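Local coordinates for superoxide dismutase [Mn/Fe] (Porphyromonas gingivalis, PDB 1UES), which converts superoxide radicals into oxygen and hydrogen peroxide, as a homodimer with one manganese or iron ion cycling between oxidation states in each subunit, at residues Gln58-Glu61 / Gly62-Asn66; Leu93-Ala96 / Ile97-Gln100; Gly102-Glu105 / Lys106-Glu110; Asp183-Ile186 / Val187-Arg190. The protein carries 1 engineered substitution. All coordinates share one frame; numbering follows the deposited sequence.

In the fold
Taken from the N terminus, the four contacts are local and in series, so none nests in or crosses another. Interaction 1 turns the corner between helix 53-59 and helix 62-79, in the alpha-hairpin domain. The other three belong to the C-terminal domain: interaction 2 is a turn of helix 91-101, interaction 3 starts helix 104-116, which follows it in the chain, and interaction 4 forms helix 184-190, from far along the sequence. Yet all three touch. I97 packs its CG2 on F107 CB at 3.8 Å, L93 meets V187 and W184, and F104 CE1 lies 3.5 Å from W184 CZ2. Interaction 1 stands apart, its nearest atoms about 13 Å from those of interaction 4.

Interaction 1. Residues Gln58-Glu61 / Gly62-Asn66; sequences QKSE and GGIFN
A tight helix-to-helix corner in the alpha-hairpin domain is built here, where helix 53-59 ends and S60 and E61 lead into helix 62-79, and it shows how a carbonyl at such a corner is taken up by an amide four residues on as the chain enters the helix. The carbonyl of E61 receives the amide of F65, with F65 N 3.0 Å from E61 O and an N-H...O angle of 166°. The bond is straight at the hydrogen, yet the donor stands well above the carbonyl plane and not on a lone pair. One residue on, G62 O accepts from N66 N, and the regular helical pattern is under way. G62 has a phi of +53°, a value that glycine adopts readily, where the chain turns into the new helix.

S60, buried like F65, has its hydroxyl between the backbone N and the carbonyl carbon (chi1 74°), from where it bonds back to I56 O in the preceding helix. The same oxygen also sits in the plane of the F65 ring, at its edge. F65 CG is anti to the backbone N, and the ring is carried away from the corner to pack on V57 and to make a cation-pi contact with R147, whose NH2 also bonds S60 O. The F65 side chain is about 14 Å from the manganese ion, so the corner lies beyond the metal's immediate surroundings. The I64 methyl CG2 also rests on S60 CB at 3.5 Å.

Interaction 2. Residues Leu93-Ala96 / Ile97-Gln100; sequences LGEA and IDKQ
L93 and I97, one helical turn apart, meet through their aliphatic ends: the branch point CG of L93 lies 3.9 Å from the I97 methyl CD1, and the two side chains cross obliquely. I97 CG1 is anti to the carbonyl carbon (chi1 -78°), and this lays the CG1-CD1 arm back past L93 O toward the leucine. I97 N bonds L93 O at 2.8 Å. The same i to i+4 pattern binds D98 to G94, K99 to E95 and Q100 to A96, the regular ladder of an alpha-helix.

Around this first shell, L93 packs on V187 and W184 of helix 184-190, while A96 and I97 both touch L134 of strand 134-140. Helix 91-101 is thereby held against two other elements of the C-terminal domain.

The polar flank adds a water bridge. One water donates to G94 O at 2.8 Å and to D98 OD2 at 2.7 Å, so G94 O accepts both this bond and the amide of D98. Nearby, E95 OE1 and D98 OD1 are 4.4 Å apart. Their like charges would probably repel mildly, and the water's donated hydrogen should help to offset the negative charge on D98.

Interaction 3. Residues Gly102-Glu105 / Lys106-Glu110; sequences GSFE and KFKEE
K106 meets S103 through its backbone: K106 N donates to S103 OG at 3.1 Å, with an N-H...O angle of 162°. The serine hydroxyl lies between its own backbone N and carbonyl carbon, which turns it over the start of the helix. The lysine's side chain leads away, and its NZ forms a salt bridge to E110 OE2 at 3.0 Å, approaching from above the carboxylate plane, and a longer one to E109 OE1.

F107 N bonds S103 O, so backbone and side chain of the serine are both engaged. S103 is the N-cap of helix 104-116, its OG accepting the capping bond from K106 N, and it comes directly after helix 91-101 gives way at G102, whose positive phi helps to turn the chain. The F107 ring presents its edge atom CD2 to F104 CE1 at 4.0 Å and itself packs on I97 and I136.

K108 reaches both F104 and E105. Its amide bonds F104 O, and its CD sits over one face of the F104 ring, 3.6 Å from the centroid and 15° off the normal, a CH-pi contact. The bend at chi3 (85°) then swings NZ to E105 OE2, a 3.0 Å salt bridge on the syn side of the carboxylate but out of its plane. K108 also has a cation-pi partner in W179, while F104 meets the W184 ring nearly at right angles.

E109 N bonds E105 O in the same i to i+4 pattern.

Interaction 4. Residues Asp183-Ile186 / Val187-Arg190; sequences DWDI and VESR
D183 faces V187 across the first turn through its carbonyl: V187 N lies 3.3 Å from D183 O, a backbone hydrogen bond. Its carboxylate, with CG anti to the backbone N (chi1 -177°), reaches forward instead to D185, where OD2 accepts D185 N at 2.9 Å on the anti side, though out of the carboxylate plane.

W184 lies alongside V187, both side chains pointing the same way, and its CZ3 touches V187 CG1 at 3.8 Å. Both are buried and pack on L93 of helix 91-101 and L154 of strand 151-157, with the F104 ring set nearly perpendicular to the indole.

With D183 as N-cap, these residues open the short C-terminal helix 184-190, which ties the sheet to the neighbouring helices of the C-terminal domain.

D185 accepts S189 N on its carbonyl, and its carboxylate runs beside that of E188. The two planes are 83° apart, with D185 OD1 3.7 Å from E188 OE1. Such a pairing of like charges would probably cost energy, but K90 lies close by: its backbone N bonds E188 OE2, and its NZ makes a long, weak ion pair with D185 OD1.

I186 O receives the hydroxyl of S189, OG to O 2.7 Å, and a weak bond from R190 N. The I186 methyl CG2 lies 4.0 Å from R190 NH2, alongside the extended arginine chain, whose guanidinium is bound by L153 O and Q80 OE1 through NH1 and by L76 O through NH2.

Interaction 1. Residues Gln58-Glu61 / Gly62-Asn66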
loop_
_atom_site.group_PDB
_atom_site.type_symbol
_atom_site.label_atom_id
_atom_site.label_comp_id
_atom_site.label_asym_id
_atom_site.label_seq_id
_atom_site.Cartn_x
_atom_site.Cartn_y
_atom_site.Cartn_z
ATOM N N GLN A 58 19.220 -7.785 6.970
ATOM C CA GLN A 58 19.783 -7.195 8.191
ATOM C C GLN A 58 20.658 -5.980 7.938
ATOM O O GLN A 58 20.773 -5.104 8.804
ATOM C CB GLN A 58 20.647 -8.198 8.957
ATOM C CG GLN A 58 20.075 -9.566 9.159
ATOM C CD GLN A 58 21.058 -10.513 9.810
ATOM O OE1 GLN A 58 20.743 -11.148 10.817
ATOM N NE2 GLN A 58 22.253 -10.630 9.233
ATOM N N LYS A 59 21.258 -5.896 6.754
ATOM C CA LYS A 59 22.193 -4.803 6.481
ATOM C C LYS A 59 21.883 -3.784 5.399
ATOM O O LYS A 59 22.367 -2.652 5.451
ATOM C CB LYS A 59 23.578 -5.377 6.150
ATOM C CG LYS A 59 24.053 -6.578 6.976
ATOM C CD LYS A 59 25.260 -7.237 6.280
ATOM C CE LYS A 59 26.466 -7.329 7.190
ATOM N NZ LYS A 59 26.698 -8.732 7.657
ATOM N N SER A 60 21.119 -4.170 4.390
ATOM C CA SER A 60 20.858 -3.246 3.307
ATOM C C SER A 60 19.903 -2.110 3.591
ATOM O O SER A 60 19.246 -2.066 4.634
ATOM C CB SER A 60 20.375 -4.017 2.077
ATOM O OG SER A 60 19.045 -4.461 2.251
ATOM N N GLU A 61 19.830 -1.195 2.632
ATOM C CA GLU A 61 18.951 -0.035 2.710
ATOM C C GLU A 61 18.357 0.268 1.333
ATOM O O GLU A 61 18.628 -0.444 0.360
ATOM C CB GLU A 61 19.738 1.184 3.219
ATOM C CG GLU A 61 19.079 1.844 4.429
ATOM C CD GLU A 61 19.914 1.744 5.693
ATOM O OE1 GLU A 61 19.791 0.735 6.442
ATOM O OE2 GLU A 61 20.697 2.691 5.951
ATOM N N GLY A 62 17.538 1.312 1.255
ATOM C CA GLY A 62 16.958 1.719 -0.010
ATOM C C GLY A 62 16.210 0.661 -0.820
ATOM O O GLY A 62 15.486 -0.153 -0.255
ATOM N N GLY A 63 16.413 0.681 -2.137
ATOM C CA GLY A 63 15.741 -0.248 -3.038
ATOM C C GLY A 63 16.098 -1.703 -2.778
ATOM O O GLY A 63 15.250 -2.595 -2.901
ATOM N N ILE A 64 17.366 -1.944 -2.459
ATOM C CA ILE A 64 17.820 -3.288 -2.164
ATOM C C ILE A 64 17.078 -3.794 -0.942
ATOM O O ILE A 64 16.527 -4.898 -0.973
ATOM C CB ILE A 64 19.345 -3.318 -1.950
ATOM C CG1 ILE A 64 20.011 -3.120 -3.304
ATOM C CG2 ILE A 64 19.771 -4.647 -1.342
ATOM C CD1 ILE A 64 21.523 -2.942 -3.233
ATOM N N PHE A 65 17.004 -2.980 0.108
ATOM C CA PHE A 65 16.289 -3.431 1.272
ATOM C C PHE A 65 14.816 -3.674 0.953
ATOM O O PHE A 65 14.257 -4.652 1.410
ATOM C CB PHE A 65 16.342 -2.445 2.430
ATOM C CG PHE A 65 15.496 -2.884 3.594
ATOM C CD1 PHE A 65 15.927 -3.913 4.435
ATOM C CD2 PHE A 65 14.229 -2.349 3.799
ATOM C CE1 PHE A 65 15.098 -4.402 5.449
ATOM C CE2 PHE A 65 13.407 -2.831 4.807
ATOM C CZ PHE A 65 13.839 -3.862 5.632
ATOM N N ASN A 66 14.187 -2.772 0.202
ATOM C CA ASN A 66 12.761 -2.951 -0.117
ATOM C C ASN A 66 12.489 -4.289 -0.796
ATOM O O ASN A 66 11.497 -4.979 -0.479
ATOM C CB ASN A 66 12.251 -1.784 -0.996
ATOM C CG ASN A 66 12.166 -0.471 -0.228
ATOM O OD1 ASN A 66 12.115 -0.477 1.002
ATOM N ND2 ASN A 66 12.164 0.669 -0.952
#

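Interaction 2. Residues Leu93-Ala96 / Ile97-Gln100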
loop_
_atom_site.group_PDB
_atom_site.type_symbol
_atom_site.label_atom_id
_atom_site.label_comp_id
_atom_site.label_asym_id
_atom_site.label_seq_id
_atom_site.Cartn_x
_atom_site.Cartn_y
_atom_site.Cartn_z
ATOM N N LEU A 93 5.365 -22.479 22.334
ATOM C CA LEU A 93 4.785 -21.270 21.760
ATOM C C LEU A 93 3.398 -21.045 22.345
ATOM O O LEU A 93 3.061 -19.932 22.753
ATOM C CB LEU A 93 4.701 -21.369 20.234
ATOM C CG LEU A 93 4.155 -20.076 19.619
ATOM C CD1 LEU A 93 4.963 -18.877 20.078
ATOM C CD2 LEU A 93 4.199 -20.211 18.106
ATOM N N GLY A 94 2.586 -22.094 22.389
ATOM C CA GLY A 94 1.253 -21.950 22.951
ATOM C C GLY A 94 1.299 -21.428 24.378
ATOM O O GLY A 94 0.549 -20.526 24.746
ATOM N N GLU A 95 2.189 -21.992 25.190
ATOM C CA GLU A 95 2.329 -21.553 26.570
ATOM C C GLU A 95 2.894 -20.132 26.664
ATOM O O GLU A 95 2.502 -19.369 27.549
ATOM C CB GLU A 95 3.214 -22.537 27.346
ATOM C CG GLU A 95 2.703 -23.983 27.315
ATOM C CD GLU A 95 1.524 -24.240 28.257
ATOM O OE1 GLU A 95 0.352 -24.126 27.820
ATOM O OE2 GLU A 95 1.767 -24.567 29.442
ATOM N N ALA A 96 3.796 -19.774 25.748
ATOM C CA ALA A 96 4.393 -18.443 25.742
ATOM C C ALA A 96 3.322 -17.402 25.407
ATOM O O ALA A 96 3.299 -16.323 25.977
ATOM C CB ALA A 96 5.540 -18.371 24.724
ATOM N N ILE A 97 2.447 -17.743 24.467
ATOM C CA ILE A 97 1.362 -16.850 24.068
ATOM C C ILE A 97 0.377 -16.686 25.237
ATOM O O ILE A 97 -0.082 -15.578 25.521
ATOM C CB ILE A 97 0.616 -17.420 22.822
ATOM C CG1 ILE A 97 1.437 -17.142 21.559
ATOM C CG2 ILE A 97 -0.783 -16.798 22.691
ATOM C CD1 ILE A 97 0.954 -17.885 20.342
ATOM N N ASP A 98 0.049 -17.794 25.903
ATOM C CA ASP A 98 -0.878 -17.760 27.037
ATOM C C ASP A 98 -0.281 -16.921 28.161
ATOM O O ASP A 98 -0.930 -16.016 28.699
ATOM C CB ASP A 98 -1.136 -19.174 27.564
ATOM C CG ASP A 98 -2.339 -19.845 26.915
ATOM O OD1 ASP A 98 -2.661 -20.990 27.323
ATOM O OD2 ASP A 98 -2.975 -19.241 26.011
ATOM N N LYS A 99 0.964 -17.207 28.516
ATOM C CA LYS A 99 1.606 -16.464 29.592
ATOM C C LYS A 99 1.784 -14.991 29.264
ATOM O O LYS A 99 1.514 -14.126 30.096
ATOM C CB LYS A 99 2.973 -17.070 29.948
ATOM C CG LYS A 99 3.564 -16.515 31.262
ATOM C CD LYS A 99 4.922 -17.110 31.635
ATOM C CE LYS A 99 5.457 -16.434 32.902
ATOM N NZ LYS A 99 6.955 -16.274 32.927
ATOM N N GLN A 100 2.202 -14.690 28.040
ATOM C CA GLN A 100 2.467 -13.300 27.683
ATOM C C GLN A 100 1.300 -12.455 27.186
ATOM O O GLN A 100 1.363 -11.222 27.267
ATOM C CB GLN A 100 3.644 -13.256 26.691
ATOM C CG GLN A 100 4.842 -14.080 27.180
ATOM C CD GLN A 100 6.063 -14.001 26.277
ATOM O OE1 GLN A 100 6.799 -14.976 26.129
ATOM N NE2 GLN A 100 6.289 -12.850 25.686
HETATM O O HOH W 1 -1.951 -19.900 23.634
#

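Interaction 3. Residues Gly102-Glu105 / Lys106-Glu110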
loop_
_atom_site.group_PDB
_atom_site.type_symbol
_atom_site.label_atom_id
_atom_site.label_comp_id
_atom_site.label_asym_id
_atom_site.label_seq_id
_atom_site.Cartn_x
_atom_site.Cartn_y
_atom_site.Cartn_z
ATOM N N GLY A 102 -2.091 -13.701 27.824
ATOM C CA GLY A 102 -3.234 -14.133 28.597
ATOM C C GLY A 102 -3.867 -15.385 28.029
ATOM O O GLY A 102 -3.991 -16.399 28.723
ATOM N N SER A 103 -4.233 -15.319 26.753
ATOM C CA SER A 103 -4.874 -16.426 26.070
ATOM C C SER A 103 -4.642 -16.283 24.584
ATOM O O SER A 103 -4.232 -15.225 24.114
ATOM C CB SER A 103 -6.384 -16.408 26.314
ATOM O OG SER A 103 -6.995 -15.239 25.775
ATOM N N PHE A 104 -4.916 -17.346 23.846
ATOM C CA PHE A 104 -4.766 -17.284 22.409
ATOM C C PHE A 104 -5.783 -16.283 21.838
ATOM O O PHE A 104 -5.461 -15.496 20.941
ATOM C CB PHE A 104 -4.996 -18.666 21.805
ATOM C CG PHE A 104 -4.864 -18.704 20.310
ATOM C CD1 PHE A 104 -3.812 -18.053 19.669
ATOM C CD2 PHE A 104 -5.784 -19.401 19.546
ATOM C CE1 PHE A 104 -3.686 -18.104 18.279
ATOM C CE2 PHE A 104 -5.668 -19.460 18.158
ATOM C CZ PHE A 104 -4.619 -18.811 17.527
ATOM N N GLU A 105 -7.012 -16.305 22.356
ATOM C CA GLU A 105 -8.057 -15.400 21.868
ATOM C C GLU A 105 -7.689 -13.944 22.016
ATOM O O GLU A 105 -7.896 -13.145 21.097
ATOM C CB GLU A 105 -9.376 -15.658 22.594
ATOM C CG GLU A 105 -10.076 -16.906 22.128
ATOM C CD GLU A 105 -10.364 -16.903 20.635
ATOM O OE1 GLU A 105 -10.992 -15.938 20.146
ATOM O OE2 GLU A 105 -9.964 -17.868 19.944
ATOM N N LYS A 106 -7.153 -13.592 23.179
ATOM C CA LYS A 106 -6.735 -12.227 23.435
ATOM C C LYS A 106 -5.584 -11.863 22.490
ATOM O O LYS A 106 -5.508 -10.744 21.999
ATOM C CB LYS A 106 -6.269 -12.071 24.880
ATOM C CG LYS A 106 -6.141 -10.632 25.336
ATOM C CD LYS A 106 -7.483 -9.909 25.236
ATOM C CE LYS A 106 -7.387 -8.454 25.684
ATOM N NZ LYS A 106 -6.026 -7.871 25.481
ATOM N N PHE A 107 -4.691 -12.815 22.240
ATOM C CA PHE A 107 -3.577 -12.558 21.348
ATOM C C PHE A 107 -4.099 -12.236 19.950
ATOM O O PHE A 107 -3.656 -11.270 19.319
ATOM C CB PHE A 107 -2.654 -13.772 21.251
ATOM C CG PHE A 107 -1.728 -13.718 20.063
ATOM C CD1 PHE A 107 -0.744 -12.739 19.983
ATOM C CD2 PHE A 107 -1.866 -14.615 19.007
ATOM C CE1 PHE A 107 0.089 -12.645 18.867
ATOM C CE2 PHE A 107 -1.036 -14.520 17.893
ATOM C CZ PHE A 107 -0.058 -13.532 17.832
ATOM N N LYS A 108 -5.046 -13.036 19.471
ATOM C CA LYS A 108 -5.578 -12.810 18.131
ATOM C C LYS A 108 -6.192 -11.425 18.058
ATOM O O LYS A 108 -6.020 -10.708 17.067
ATOM C CB LYS A 108 -6.625 -13.857 17.776
ATOM C CG LYS A 108 -6.064 -15.260 17.665
ATOM C CD LYS A 108 -7.160 -16.259 17.960
ATOM C CE LYS A 108 -7.958 -16.556 16.731
ATOM N NZ LYS A 108 -9.106 -17.441 17.070
ATOM N N GLU A 109 -6.903 -11.045 19.111
ATOM C CA GLU A 109 -7.520 -9.728 19.134
ATOM C C GLU A 109 -6.465 -8.627 18.970
ATOM O O GLU A 109 -6.634 -7.724 18.160
ATOM C CB GLU A 109 -8.325 -9.549 20.438
ATOM C CG GLU A 109 -7.805 -8.445 21.361
ATOM C CD GLU A 109 -8.883 -7.838 22.275
ATOM O OE1 GLU A 109 -8.505 -7.045 23.166
ATOM O OE2 GLU A 109 -10.092 -8.147 22.113
ATOM N N GLU A 110 -5.369 -8.705 19.719
ATOM C CA GLU A 110 -4.332 -7.682 19.636
ATOM C C GLU A 110 -3.609 -7.694 18.307
ATOM O O GLU A 110 -3.288 -6.637 17.760
ATOM C CB GLU A 110 -3.310 -7.842 20.761
ATOM C CG GLU A 110 -3.945 -7.768 22.136
ATOM C CD GLU A 110 -2.949 -7.971 23.249
ATOM O OE1 GLU A 110 -1.784 -7.524 23.109
ATOM O OE2 GLU A 110 -3.330 -8.578 24.273
#

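Interaction 4. Residues Asp183-Ile186 / Val187-Arg190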
loop_
_atom_site.group_PDB
_atom_site.type_symbol
_atom_site.label_atom_id
_atom_site.label_comp_id
_atom_site.label_asym_id
_atom_site.label_seq_id
_atom_site.Cartn_x
_atom_site.Cartn_y
_atom_site.Cartn_z
ATOM N N ASP A 183 -0.543 -22.733 10.038
ATOM C CA ASP A 183 -0.095 -24.052 10.483
ATOM C C ASP A 183 0.779 -23.767 11.702
ATOM O O ASP A 183 1.933 -23.364 11.572
ATOM C CB ASP A 183 0.720 -24.742 9.403
ATOM C CG ASP A 183 1.144 -26.139 9.811
ATOM O OD1 ASP A 183 1.465 -26.949 8.921
ATOM O OD2 ASP A 183 1.141 -26.417 11.026
ATOM N N TRP A 184 0.227 -23.953 12.896
ATOM C CA TRP A 184 1.004 -23.662 14.090
ATOM C C TRP A 184 2.234 -24.546 14.274
ATOM O O TRP A 184 3.156 -24.159 14.991
ATOM C CB TRP A 184 0.112 -23.693 15.333
ATOM C CG TRP A 184 -0.773 -22.458 15.368
ATOM C CD1 TRP A 184 -2.086 -22.387 14.997
ATOM C CD2 TRP A 184 -0.366 -21.120 15.678
ATOM N NE1 TRP A 184 -2.524 -21.084 15.052
ATOM C CE2 TRP A 184 -1.492 -20.282 15.467
ATOM C CE3 TRP A 184 0.840 -20.542 16.114
ATOM C CZ2 TRP A 184 -1.450 -18.897 15.675
ATOM C CZ3 TRP A 184 0.888 -19.150 16.319
ATOM C CH2 TRP A 184 -0.261 -18.345 16.097
ATOM N N ASP A 185 2.266 -25.701 13.617
ATOM C CA ASP A 185 3.434 -26.571 13.720
ATOM C C ASP A 185 4.624 -25.885 13.077
ATOM O O ASP A 185 5.755 -26.014 13.548
ATOM C CB ASP A 185 3.172 -27.904 13.030
ATOM C CG ASP A 185 2.119 -28.715 13.749
ATOM O OD1 ASP A 185 2.169 -28.754 15.001
ATOM O OD2 ASP A 185 1.236 -29.289 13.071
ATOM N N ILE A 186 4.367 -25.143 12.000
ATOM C CA ILE A 186 5.432 -24.431 11.325
ATOM C C ILE A 186 5.838 -23.201 12.135
ATOM O O ILE A 186 7.012 -22.941 12.327
ATOM C CB ILE A 186 5.008 -24.039 9.897
ATOM C CG1 ILE A 186 4.750 -25.321 9.103
ATOM C CG2 ILE A 186 6.063 -23.137 9.237
ATOM C CD1 ILE A 186 3.891 -25.157 7.880
ATOM N N VAL A 187 4.869 -22.438 12.629
ATOM C CA VAL A 187 5.220 -21.267 13.410
ATOM C C VAL A 187 6.003 -21.693 14.644
ATOM O O VAL A 187 7.029 -21.103 14.973
ATOM C CB VAL A 187 3.958 -20.481 13.846
ATOM C CG1 VAL A 187 4.358 -19.268 14.686
ATOM C CG2 VAL A 187 3.169 -20.057 12.624
ATOM N N GLU A 188 5.534 -22.741 15.315
ATOM C CA GLU A 188 6.209 -23.215 16.521
ATOM C C GLU A 188 7.652 -23.581 16.220
ATOM O O GLU A 188 8.541 -23.331 17.029
ATOM C CB GLU A 188 5.482 -24.424 17.094
ATOM C CG GLU A 188 4.093 -24.111 17.615
ATOM C CD GLU A 188 3.212 -25.341 17.654
ATOM O OE1 GLU A 188 3.742 -26.468 17.449
ATOM O OE2 GLU A 188 1.993 -25.193 17.896
ATOM N N SER A 189 7.885 -24.168 15.050
ATOM C CA SER A 189 9.242 -24.545 14.670
ATOM C C SER A 189 10.184 -23.346 14.557
ATOM O O SER A 189 11.382 -23.492 14.724
ATOM C CB SER A 189 9.239 -25.298 13.337
ATOM O OG SER A 189 9.265 -24.366 12.266
ATOM N N ARG A 190 9.641 -22.156 14.272
ATOM C CA ARG A 190 10.462 -20.953 14.147
ATOM C C ARG A 190 10.815 -20.369 15.507
ATOM O O ARG A 190 11.725 -19.556 15.627
ATOM C CB ARG A 190 9.702 -19.884 13.349
ATOM C CG ARG A 190 9.072 -20.413 12.078
ATOM C CD ARG A 190 8.392 -19.278 11.327
ATOM N NE ARG A 190 8.163 -19.685 9.951
ATOM C CZ ARG A 190 7.322 -19.080 9.124
ATOM N NH1 ARG A 190 6.628 -18.029 9.544
ATOM N NH2 ARG A 190 7.192 -19.527 7.876
#